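Local coordinates for uncharacterized protein (Bombyx mori, PDB 5AZ0) that probably reduces aldehydes and ketones with a nicotinamide cofactor, as an aldo-keto reductase of the silkworm built on a TIM barrel, at residues A[177-186]-A[208-218]; A[263-271]-A[290-300]. All coordinates share one frame; numbering follows the deposited sequence. Where two conformers were deposited one is given.

Contact 1: A[177-186]-A[208-218]; sequences FNIEQMKRLL and DLVDYCQANEV. With ACT (acetate ion), chain J.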
loop_
_atom_site.group_PDB
_atom_site.type_symbol
_atom_site.label_atom_id
_atom_site.label_comp_id
_atom_site.label_asym_id
_atom_site.label_seq_id
_atom_site.Cartn_x
_atom_site.Cartn_y
_atom_site.Cartn_z
ATOM N N PHE A 177 8.625 -6.791 1.205
ATOM C CA PHE A 177 9.807 -7.399 1.753
ATOM C C PHE A 177 9.289 -8.623 2.535
ATOM O O PHE A 177 8.293 -8.506 3.282
ATOM C CB PHE A 177 10.563 -6.433 2.688
ATOM C CG PHE A 177 11.614 -5.582 1.997
ATOM C CD1 PHE A 177 11.341 -4.952 0.819
ATOM C CD2 PHE A 177 12.865 -5.458 2.533
ATOM C CE1 PHE A 177 12.344 -4.259 0.165
ATOM C CE2 PHE A 177 13.851 -4.740 1.939
ATOM C CZ PHE A 177 13.585 -4.153 0.714
ATOM N N ASN A 178 9.957 -9.772 2.407
ATOM C CA ASN A 178 9.563 -10.935 3.198
ATOM C C ASN A 178 10.316 -10.871 4.541
ATOM O O ASN A 178 11.095 -9.977 4.782
ATOM C CB ASN A 178 9.819 -12.260 2.429
ATOM C CG ASN A 178 11.287 -12.507 2.144
ATOM O OD1 ASN A 178 12.186 -12.092 2.888
ATOM N ND2 ASN A 178 11.547 -13.113 1.012
ATOM N N ILE A 179 10.138 -11.883 5.405
ATOM C CA ILE A 179 10.620 -11.780 6.771
ATOM C C ILE A 179 12.109 -11.822 6.800
ATOM O O ILE A 179 12.757 -11.088 7.587
ATOM C CB ILE A 179 9.951 -12.872 7.673
ATOM C CG1 ILE A 179 10.300 -12.656 9.138
ATOM C CG2 ILE A 179 10.301 -14.340 7.199
ATOM C CD1 ILE A 179 9.460 -13.547 10.071
ATOM N N GLU A 180 12.715 -12.585 5.871
ATOM C CA GLU A 180 14.162 -12.676 5.728
ATOM C C GLU A 180 14.753 -11.336 5.290
ATOM O O GLU A 180 15.773 -10.841 5.785
ATOM C CB GLU A 180 14.503 -13.792 4.671
ATOM C CG GLU A 180 14.175 -15.255 5.065
ATOM C CD GLU A 180 12.755 -15.759 4.757
ATOM O OE1 GLU A 180 11.934 -15.035 4.166
ATOM O OE2 GLU A 180 12.435 -16.911 5.152
ATOM N N GLN A 181 14.123 -10.752 4.276
ATOM C CA GLN A 181 14.568 -9.376 3.798
ATOM C C GLN A 181 14.404 -8.297 4.905
ATOM O O GLN A 181 15.305 -7.487 5.163
ATOM C CB GLN A 181 13.780 -9.020 2.556
ATOM C CG GLN A 181 14.173 -9.927 1.373
ATOM C CD GLN A 181 13.218 -9.847 0.231
ATOM O OE1 GLN A 181 12.028 -9.622 0.427
ATOM N NE2 GLN A 181 13.735 -10.009 -0.992
ATOM N N MET A 182 13.315 -8.396 5.659
ATOM C CA MET A 182 13.109 -7.440 6.778
ATOM C C MET A 182 14.151 -7.564 7.823
ATOM O O MET A 182 14.750 -6.550 8.319
ATOM C CB MET A 182 11.718 -7.628 7.372
ATOM C CG MET A 182 10.578 -7.153 6.444
ATOM S SD MET A 182 10.668 -5.333 6.135
ATOM C CE MET A 182 10.928 -4.659 7.755
ATOM N N LYS A 183 14.435 -8.824 8.165
ATOM C CA LYS A 183 15.503 -9.059 9.186
ATOM C C LYS A 183 16.909 -8.545 8.767
ATOM O O LYS A 183 17.649 -7.878 9.531
ATOM C CB LYS A 183 15.494 -10.558 9.559
ATOM C CG LYS A 183 16.658 -11.004 10.394
ATOM C CD LYS A 183 16.455 -12.366 11.071
ATOM C CE LYS A 183 17.548 -12.585 12.148
ATOM N NZ LYS A 183 17.460 -13.897 12.881
ATOM N N ARG A 184 17.296 -8.877 7.549
ATOM C CA ARG A 184 18.587 -8.434 7.025
ATOM C C ARG A 184 18.603 -6.885 6.900
ATOM O O ARG A 184 19.573 -6.199 7.238
ATOM C CB ARG A 184 18.833 -9.058 5.639
ATOM C CG ARG A 184 20.261 -8.806 5.132
ATOM C CD ARG A 184 20.695 -9.880 4.132
ATOM N NE ARG A 184 21.926 -9.428 3.448
ATOM C CZ ARG A 184 22.009 -8.587 2.397
ATOM N NH1 ARG A 184 20.949 -8.007 1.844
ATOM N NH2 ARG A 184 23.204 -8.290 1.898
ATOM N N LEU A 185 17.490 -6.328 6.446
ATOM C CA LEU A 185 17.431 -4.809 6.387
ATOM C C LEU A 185 17.592 -4.200 7.779
ATOM O O LEU A 185 18.414 -3.304 8.024
ATOM C CB LEU A 185 16.125 -4.383 5.670
ATOM C CG LEU A 185 15.933 -2.865 5.658
ATOM C CD1 LEU A 185 17.117 -2.195 5.004
ATOM C CD2 LEU A 185 14.645 -2.539 4.933
ATOM N N LEU A 186 16.825 -4.710 8.731
ATOM C CA LEU A 186 16.862 -4.174 10.097
ATOM C C LEU A 186 18.212 -4.377 10.805
ATOM O O LEU A 186 18.630 -3.545 11.628
ATOM C CB LEU A 186 15.726 -4.766 10.934
ATOM C CG LEU A 186 14.311 -4.252 10.623
ATOM C CD1 LEU A 186 13.303 -5.132 11.310
ATOM C CD2 LEU A 186 14.166 -2.855 11.167
ATOM N N ASP A 208 3.188 -14.486 10.506
ATOM C CA ASP A 208 4.585 -14.424 10.994
ATOM C C ASP A 208 5.239 -13.112 10.554
ATOM O O ASP A 208 5.955 -12.497 11.325
ATOM C CB ASP A 208 5.451 -15.604 10.467
ATOM C CG ASP A 208 5.096 -16.955 11.135
ATOM O OD1 ASP A 208 4.319 -16.978 12.075
ATOM O OD2 ASP A 208 5.548 -18.002 10.644
ATOM N N LEU A 209 5.044 -12.748 9.284
ATOM C CA LEU A 209 5.634 -11.472 8.773
ATOM C C LEU A 209 5.062 -10.233 9.544
ATOM O O LEU A 209 5.814 -9.429 10.073
ATOM C CB LEU A 209 5.464 -11.380 7.263
ATOM C CG LEU A 209 6.002 -10.105 6.522
ATOM C CD1 LEU A 209 7.440 -9.843 6.881
ATOM C CD2 LEU A 209 5.733 -10.252 5.003
ATOM N N VAL A 210 3.769 -10.237 9.796
ATOM C CA VAL A 210 3.154 -9.134 10.549
ATOM C C VAL A 210 3.701 -9.074 11.964
ATOM O O VAL A 210 4.068 -8.016 12.445
ATOM C CB VAL A 210 1.626 -9.263 10.525
ATOM C CG1 VAL A 210 0.932 -8.307 11.504
ATOM C CG2 VAL A 210 1.112 -9.035 9.116
ATOM N N ASP A 211 3.783 -10.225 12.629
ATOM C CA ASP A 211 4.262 -10.283 13.989
ATOM C C ASP A 211 5.690 -9.836 14.051
ATOM O O ASP A 211 6.067 -9.109 14.935
ATOM C CB ASP A 211 4.139 -11.739 14.571
ATOM C CG ASP A 211 2.688 -12.161 14.848
ATOM O OD1 ASP A 211 1.744 -11.324 14.854
ATOM O OD2 ASP A 211 2.471 -13.362 15.011
ATOM N N TYR A 212 6.490 -10.296 13.112
ATOM C CA TYR A 212 7.898 -9.873 13.093
ATOM C C TYR A 212 8.020 -8.330 12.932
ATOM O O TYR A 212 8.809 -7.631 13.633
ATOM C CB TYR A 212 8.675 -10.586 11.950
ATOM C CG TYR A 212 10.138 -10.196 11.969
ATOM C CD1 TYR A 212 11.017 -10.724 12.942
ATOM C CD2 TYR A 212 10.639 -9.272 11.107
ATOM C CE1 TYR A 212 12.351 -10.339 12.984
ATOM C CE2 TYR A 212 11.955 -8.845 11.166
ATOM C CZ TYR A 212 12.803 -9.374 12.092
ATOM O OH TYR A 212 14.107 -8.923 12.101
ATOM N N CYS A 213 7.264 -7.795 11.995
ATOM C CA CYS A 213 7.285 -6.288 11.781
ATOM C C CYS A 213 6.878 -5.535 13.024
ATOM O O CYS A 213 7.594 -4.636 13.482
ATOM C CB CYS A 213 6.432 -5.898 10.548
ATOM S SG CYS A 213 7.198 -6.420 8.928
ATOM N N GLN A 214 5.739 -5.924 13.581
ATOM C CA GLN A 214 5.197 -5.274 14.770
ATOM C C GLN A 214 6.117 -5.456 15.945
ATOM O O GLN A 214 6.295 -4.465 16.692
ATOM C CB GLN A 214 3.789 -5.763 15.078
ATOM C CG GLN A 214 2.835 -5.345 13.936
ATOM C CD GLN A 214 1.409 -5.765 14.188
ATOM O OE1 GLN A 214 1.198 -6.680 14.940
ATOM N NE2 GLN A 214 0.433 -5.086 13.581
ATOM N N ALA A 215 6.782 -6.641 16.084
ATOM C CA ALA A 215 7.772 -6.761 17.206
ATOM C C ALA A 215 8.934 -5.834 17.028
ATOM O O ALA A 215 9.589 -5.534 18.002
ATOM C CB ALA A 215 8.325 -8.197 17.369
ATOM N N ASN A 216 9.261 -5.451 15.780
ATOM C CA ASN A 216 10.333 -4.521 15.529
ATOM C C ASN A 216 9.858 -3.084 15.289
ATOM O O ASN A 216 10.608 -2.248 14.792
ATOM C CB ASN A 216 11.148 -5.038 14.397
ATOM C CG ASN A 216 11.987 -6.251 14.811
ATOM O OD1 ASN A 216 13.045 -6.077 15.361
ATOM N ND2 ASN A 216 11.498 -7.429 14.597
ATOM N N GLU A 217 8.621 -2.802 15.678
ATOM C CA GLU A 217 8.020 -1.478 15.560
ATOM C C GLU A 217 7.911 -0.903 14.150
ATOM O O GLU A 217 7.774 0.301 13.979
ATOM C CB GLU A 217 8.710 -0.476 16.395
ATOM C CG GLU A 217 9.202 -0.870 17.776
ATOM C CD GLU A 217 8.131 -1.186 18.755
ATOM O OE1 GLU A 217 6.909 -1.072 18.422
ATOM O OE2 GLU A 217 8.552 -1.507 19.885
ATOM N N VAL A 218 7.871 -1.782 13.165
ATOM C CA VAL A 218 7.564 -1.418 11.792
ATOM C C VAL A 218 6.080 -1.610 11.630
ATOM O O VAL A 218 5.531 -2.661 12.033
ATOM C CB VAL A 218 8.321 -2.323 10.829
ATOM C CG1 VAL A 218 7.967 -2.072 9.378
ATOM C CG2 VAL A 218 9.831 -2.228 11.102
HETATM C C ACT J . 1.738 -16.798 8.068
HETATM O O ACT J . 2.574 -16.739 8.971
HETATM O OXT ACT J . 2.058 -16.308 6.994
HETATM C CH3 ACT J . 0.339 -17.353 8.227
#
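Helices 179-186 and 208-215 run side by side in the same direction, their axes 10.3 Å apart at closest approach and 16° from parallel, the backbones nearest at Ile-179 and Leu-209. These are successive outer helices of the (beta/alpha)8 barrel: strand 172-175, helix 179-188 and strand 195-199 make a right-handed beta-alpha-beta crossover, and helix 207-215 follows it. Tyr-212 is the knob, entering a hole formed by Ile-179, Met-182, Lys-183 and Leu-186. With CG anti to the backbone N (chi1 -178°), the ring is carried to the neighbouring helix, where Ile-179 CD1 lies 3.6 Å from Tyr-212 CB and Leu-186 CD1 comes within 4.0 Å of Tyr-212 CE2. The phenol oxygen ends against the backbone of Lys-183, Tyr-212 OH standing 3.2 Å from Lys-183 CA, while the lysine chain crosses the tyrosine at about a right angle. Deeper in, Leu-209 CD1 fits beside the first turn, 3.7 Å from Ile-179 N, and Met-182 bends at chi2 and chi3 between Leu-209, Cys-213 and Val-218; Leu-209 and Met-182 also rest on strand 195-199. The start of the first helix and the end of the second are each capped locally. Asn-178 and Gln-181 form a capping box, Gln-181 N giving a 2.7 Å bond to Asn-178 OD1, and a Schellman motif with Glu-217 at C' ends the second helix. Asn-216 ND2 also bonds to Tyr-212 O, at 2.9 Å, from the carbonyl face opposite Asn-216 N. Asp-208 N bonds an acetate oxygen at 2.8 Å, the ion probably from the crystallisation liquor. No hydrogen bond passes between the segments, and the helices are joined mainly by apolar packing, much of it round the ring of Tyr-212.

Contact 2: A[263-271]-A[290-300]; sequences NLGYLYQRG and IFDFQLDDEDV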
loop_
_atom_site.group_PDB
_atom_site.type_symbol
_atom_site.label_atom_id
_atom_site.label_comp_id
_atom_site.label_asym_id
_atom_site.label_seq_id
_atom_site.Cartn_x
_atom_site.Cartn_y
_atom_site.Cartn_z
ATOM N N ASN A 263 -14.204 -7.089 7.109
ATOM C CA ASN A 263 -12.853 -7.251 6.564
ATOM C C ASN A 263 -11.901 -6.100 6.958
ATOM O O ASN A 263 -10.866 -6.359 7.571
ATOM C CB ASN A 263 -12.935 -7.424 5.073
ATOM C CG ASN A 263 -11.656 -7.919 4.438
ATOM O OD1 ASN A 263 -10.520 -7.748 4.956
ATOM N ND2 ASN A 263 -11.805 -8.491 3.283
ATOM N N LEU A 264 -12.274 -4.837 6.706
ATOM C CA LEU A 264 -11.373 -3.726 7.072
ATOM C C LEU A 264 -11.213 -3.548 8.549
ATOM O O LEU A 264 -10.119 -3.206 9.055
ATOM C CB LEU A 264 -11.767 -2.376 6.431
ATOM C CG LEU A 264 -11.713 -2.376 4.921
ATOM C CD1 LEU A 264 -11.976 -0.946 4.352
ATOM C CD2 LEU A 264 -10.428 -2.952 4.368
ATOM N N GLY A 265 -12.300 -3.717 9.275
ATOM C CA GLY A 265 -12.213 -3.578 10.702
ATOM C C GLY A 265 -11.358 -4.644 11.388
ATOM O O GLY A 265 -10.705 -4.378 12.391
ATOM N N TYR A 266 -11.366 -5.835 10.825
ATOM C CA TYR A 266 -10.542 -6.948 11.291
ATOM C C TYR A 266 -9.025 -6.567 11.155
ATOM O O TYR A 266 -8.242 -6.585 12.155
ATOM C CB TYR A 266 -10.914 -8.174 10.476
ATOM C CG TYR A 266 -10.039 -9.352 10.808
ATOM C CD1 TYR A 266 -10.045 -9.923 12.104
ATOM C CD2 TYR A 266 -9.161 -9.873 9.862
ATOM C CE1 TYR A 266 -9.220 -10.989 12.426
ATOM C CE2 TYR A 266 -8.344 -10.986 10.160
ATOM C CZ TYR A 266 -8.388 -11.551 11.444
ATOM O OH TYR A 266 -7.575 -12.635 11.735
ATOM N N LEU A 267 -8.665 -6.081 9.959
ATOM C CA LEU A 267 -7.269 -5.608 9.692
ATOM C C LEU A 267 -6.921 -4.514 10.638
ATOM O O LEU A 267 -5.809 -4.510 11.252
ATOM C CB LEU A 267 -7.032 -5.171 8.227
ATOM C CG LEU A 267 -7.190 -6.323 7.235
ATOM C CD1 LEU A 267 -7.191 -5.873 5.794
ATOM C CD2 LEU A 267 -6.098 -7.388 7.401
ATOM N N TYR A 268 -7.872 -3.600 10.846
ATOM C CA TYR A 268 -7.608 -2.489 11.743
ATOM C C TYR A 268 -7.324 -3.008 13.112
ATOM O O TYR A 268 -6.450 -2.507 13.821
ATOM C CB TYR A 268 -8.808 -1.541 11.784
ATOM C CG TYR A 268 -8.743 -0.567 12.889
ATOM C CD1 TYR A 268 -7.793 0.399 12.907
ATOM C CD2 TYR A 268 -9.635 -0.629 13.952
ATOM C CE1 TYR A 268 -7.696 1.311 13.944
ATOM C CE2 TYR A 268 -9.560 0.299 15.011
ATOM C CZ TYR A 268 -8.573 1.277 15.008
ATOM O OH TYR A 268 -8.445 2.200 16.086
ATOM N N GLN A 269 -8.131 -3.989 13.510
ATOM C CA GLN A 269 -8.008 -4.598 14.810
ATOM C C GLN A 269 -6.720 -5.456 14.966
ATOM O O GLN A 269 -6.266 -5.595 16.059
ATOM C CB GLN A 269 -9.232 -5.480 15.108
ATOM C CG GLN A 269 -9.375 -5.773 16.611
ATOM C CD GLN A 269 -10.753 -6.338 17.001
ATOM O OE1 GLN A 269 -11.797 -5.766 16.670
ATOM N NE2 GLN A 269 -10.742 -7.464 17.695
ATOM N N ARG A 270 -6.153 -5.976 13.870
ATOM C CA ARG A 270 -4.774 -6.495 13.870
ATOM C C ARG A 270 -3.686 -5.420 13.962
ATOM O O ARG A 270 -2.492 -5.763 14.022
ATOM C CB ARG A 270 -4.512 -7.380 12.664
ATOM C CG ARG A 270 -5.511 -8.510 12.461
ATOM C CD ARG A 270 -5.056 -9.469 11.340
ATOM N NE ARG A 270 -3.676 -9.956 11.539
ATOM C CZ ARG A 270 -2.924 -10.455 10.564
ATOM N NH1 ARG A 270 -3.386 -10.548 9.323
ATOM N NH2 ARG A 270 -1.678 -10.807 10.811
ATOM N N GLY A 271 -4.059 -4.135 14.026
ATOM C CA GLY A 271 -3.071 -3.044 13.996
ATOM C C GLY A 271 -2.446 -2.804 12.611
ATOM O O GLY A 271 -1.346 -2.278 12.502
ATOM N N ILE A 290 -15.594 2.184 10.042
ATOM C CA ILE A 290 -15.094 0.889 10.500
ATOM C C ILE A 290 -14.354 0.938 11.812
ATOM O O ILE A 290 -13.683 -0.031 12.187
ATOM C CB ILE A 290 -14.132 0.257 9.490
ATOM C CG1 ILE A 290 -12.901 1.145 9.280
ATOM C CG2 ILE A 290 -14.805 -0.004 8.146
ATOM C CD1 ILE A 290 -11.775 0.507 8.525
ATOM N N PHE A 291 -14.415 2.061 12.504
ATOM C CA PHE A 291 -13.560 2.255 13.671
ATOM C C PHE A 291 -14.320 2.209 15.020
ATOM O O PHE A 291 -13.701 2.154 16.075
ATOM C CB PHE A 291 -12.756 3.555 13.486
ATOM C CG PHE A 291 -11.932 3.555 12.235
ATOM C CD1 PHE A 291 -10.805 2.723 12.126
ATOM C CD2 PHE A 291 -12.285 4.342 11.148
ATOM C CE1 PHE A 291 -10.056 2.719 10.961
ATOM C CE2 PHE A 291 -11.522 4.340 9.986
ATOM C CZ PHE A 291 -10.420 3.519 9.889
ATOM N N ASP A 292 -15.644 2.096 14.950
ATOM C CA ASP A 292 -16.542 2.147 16.094
ATOM C C ASP A 292 -17.037 0.748 16.533
ATOM O O ASP A 292 -18.124 0.638 17.078
ATOM C CB ASP A 292 -17.754 3.023 15.716
ATOM C CG ASP A 292 -18.480 2.498 14.524
ATOM O OD1 ASP A 292 -18.032 1.473 13.965
ATOM O OD2 ASP A 292 -19.489 3.105 14.101
ATOM N N PHE A 293 -16.282 -0.322 16.291
ATOM C CA PHE A 293 -16.742 -1.652 16.700
ATOM C C PHE A 293 -15.568 -2.555 17.010
ATOM O O PHE A 293 -14.522 -2.410 16.420
ATOM C CB PHE A 293 -17.757 -2.244 15.682
ATOM C CG PHE A 293 -17.161 -2.810 14.405
ATOM C CD1 PHE A 293 -16.810 -1.975 13.340
ATOM C CD2 PHE A 293 -17.076 -4.200 14.202
ATOM C CE1 PHE A 293 -16.337 -2.507 12.143
ATOM C CE2 PHE A 293 -16.578 -4.745 13.007
ATOM C CZ PHE A 293 -16.183 -3.897 11.982
ATOM N N GLN A 294 -15.741 -3.436 17.986
ATOM C CA GLN A 294 -14.703 -4.332 18.469
ATOM C C GLN A 294 -15.220 -5.729 18.125
ATOM O O GLN A 294 -16.337 -6.072 18.503
ATOM C CB GLN A 294 -14.523 -4.117 19.973
ATOM C CG GLN A 294 -13.339 -4.834 20.628
ATOM C CD GLN A 294 -11.986 -4.159 20.371
ATOM O OE1 GLN A 294 -11.902 -2.932 20.206
ATOM N NE2 GLN A 294 -10.917 -4.962 20.339
ATOM N N LEU A 295 -14.463 -6.489 17.327
ATOM C CA LEU A 295 -14.805 -7.870 17.005
ATOM C C LEU A 295 -14.434 -8.688 18.216
ATOM O O LEU A 295 -13.324 -8.520 18.773
ATOM C CB LEU A 295 -14.094 -8.383 15.746
ATOM C CG LEU A 295 -14.587 -7.782 14.433
ATOM C CD1 LEU A 295 -13.447 -7.679 13.411
ATOM C CD2 LEU A 295 -15.737 -8.522 13.763
ATOM N N ASP A 296 -15.350 -9.562 18.665
ATOM C CA ASP A 296 -15.055 -10.362 19.883
ATOM C C ASP A 296 -14.277 -11.621 19.510
ATOM O O ASP A 296 -14.083 -11.915 18.322
ATOM C CB ASP A 296 -16.310 -10.631 20.748
ATOM C CG ASP A 296 -17.322 -11.517 20.067
ATOM O OD1 ASP A 296 -16.940 -12.442 19.304
ATOM O OD2 ASP A 296 -18.501 -11.237 20.295
ATOM N N ASP A 297 -13.800 -12.306 20.537
ATOM C CA ASP A 297 -12.898 -13.422 20.389
ATOM C C ASP A 297 -13.478 -14.427 19.443
ATOM O O ASP A 297 -12.765 -14.975 18.637
ATOM C CB ASP A 297 -12.615 -14.098 21.729
ATOM C CG ASP A 297 -11.850 -13.207 22.707
ATOM O OD1 ASP A 297 -11.049 -12.360 22.266
ATOM O OD2 ASP A 297 -12.046 -13.366 23.941
ATOM N N GLU A 298 -14.776 -14.672 19.530
ATOM C CA GLU A 298 -15.447 -15.670 18.650
ATOM C C GLU A 298 -15.379 -15.294 17.177
ATOM O O GLU A 298 -15.072 -16.141 16.299
ATOM C CB GLU A 298 -16.920 -15.838 19.076
ATOM C CG GLU A 298 -17.682 -16.952 18.357
ATOM C CD GLU A 298 -19.210 -16.884 18.556
ATOM O OE1 GLU A 298 -19.666 -16.443 19.637
ATOM O OE2 GLU A 298 -19.947 -17.276 17.621
ATOM N N ASP A 299 -15.669 -14.029 16.877
ATOM C CA ASP A 299 -15.686 -13.582 15.472
ATOM C C ASP A 299 -14.255 -13.422 14.852
ATOM O O ASP A 299 -14.055 -13.721 13.697
ATOM C CB ASP A 299 -16.529 -12.329 15.331
ATOM C CG ASP A 299 -17.983 -12.538 15.812
ATOM O OD1 ASP A 299 -18.617 -13.574 15.460
ATOM O OD2 ASP A 299 -18.458 -11.658 16.563
ATOM N N VAL A 300 -13.299 -13.064 15.681
ATOM C CA VAL A 300 -11.882 -13.038 15.328
ATOM C C VAL A 300 -11.492 -14.459 15.003
ATOM O O VAL A 300 -10.910 -14.708 13.980
ATOM C CB VAL A 300 -10.993 -12.454 16.469
ATOM C CG1 VAL A 300 -9.510 -12.719 16.250
ATOM C CG2 VAL A 300 -11.192 -10.952 16.595
HETATM O O HOH W 1 -12.008 -3.594 15.082
#
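Gly-265 brings the helix 263-269 close to the loop 290-296, its CA 4.2 Å from Phe-293 CZ and 5.3 Å from the CA of Ile-290. This is the tight part: with no side chain at Gly-265, the Phe-293 ring can lie close against its CA. Beside it Leu-264 CB meets Ile-290 CD1 at 3.6 Å, and Leu-295 CD1 lies against Tyr-266 CA and the edge of the Tyr-266 ring. Phe-291 makes a T-shaped stack with Tyr-268, planes at 86°; Phe-291 CD1 stands over the centre of the tyrosine ring, 3.7 Å above it, while Ile-290 CG1 covers one face of the phenylalanine. Helix 259-269 precedes the last barrel strand, 273-274, and a Schellman motif at Gly-271 turns the chain toward that strand; the loop leads into helix 297-304, with Asp-296 as N-cap. Toward solvent the contact becomes polar. Gln-269, extended from a CG anti to its own N (chi1 -161°), uses both ends of its amide on one residue: OE1 accepts from Leu-295 N at 2.8 Å through an in-plane lone pair, and NE2 gives a nearly straight bond (171°) to Leu-295 O at 3.0 Å. A water lies within donating distance of Gln-269 OE1 and Phe-293 O, though it has more acceptors near than protons. The amide of Gln-294 stacks on that of Gln-269. A leucine in place of Gln-269 would probably leave both Leu-295 N and O without these partners and free the loop to shift. Val-300 is more loosely placed, CG2 3.7 Å from Gln-269 NE2 and CG1 at the edge of the Tyr-266 ring.

Both contacts lie on the outside of the barrel and are only partly buried, but they join different kinds of element. Contact 1 pairs two consecutive barrel helices, is almost wholly apolar and backs onto the strands; contact 2 sets a later helix against an irregular loop, whose backbone groups are met by side-chain hydrogen bonds, with a water nearby. A bulky knob fills the interface in contact 1, whereas in contact 2 a glycine lets the loop come close to the helix. Their centres are 23 Å apart, yet the elements touch: Gln-214 NE2 lies 3.0 Å from Arg-270 O, probably a hydrogen bond, and Val-210 packs on the Arg-270 guanidinium, so helix 207-215 neighbours the end of helix 259-269.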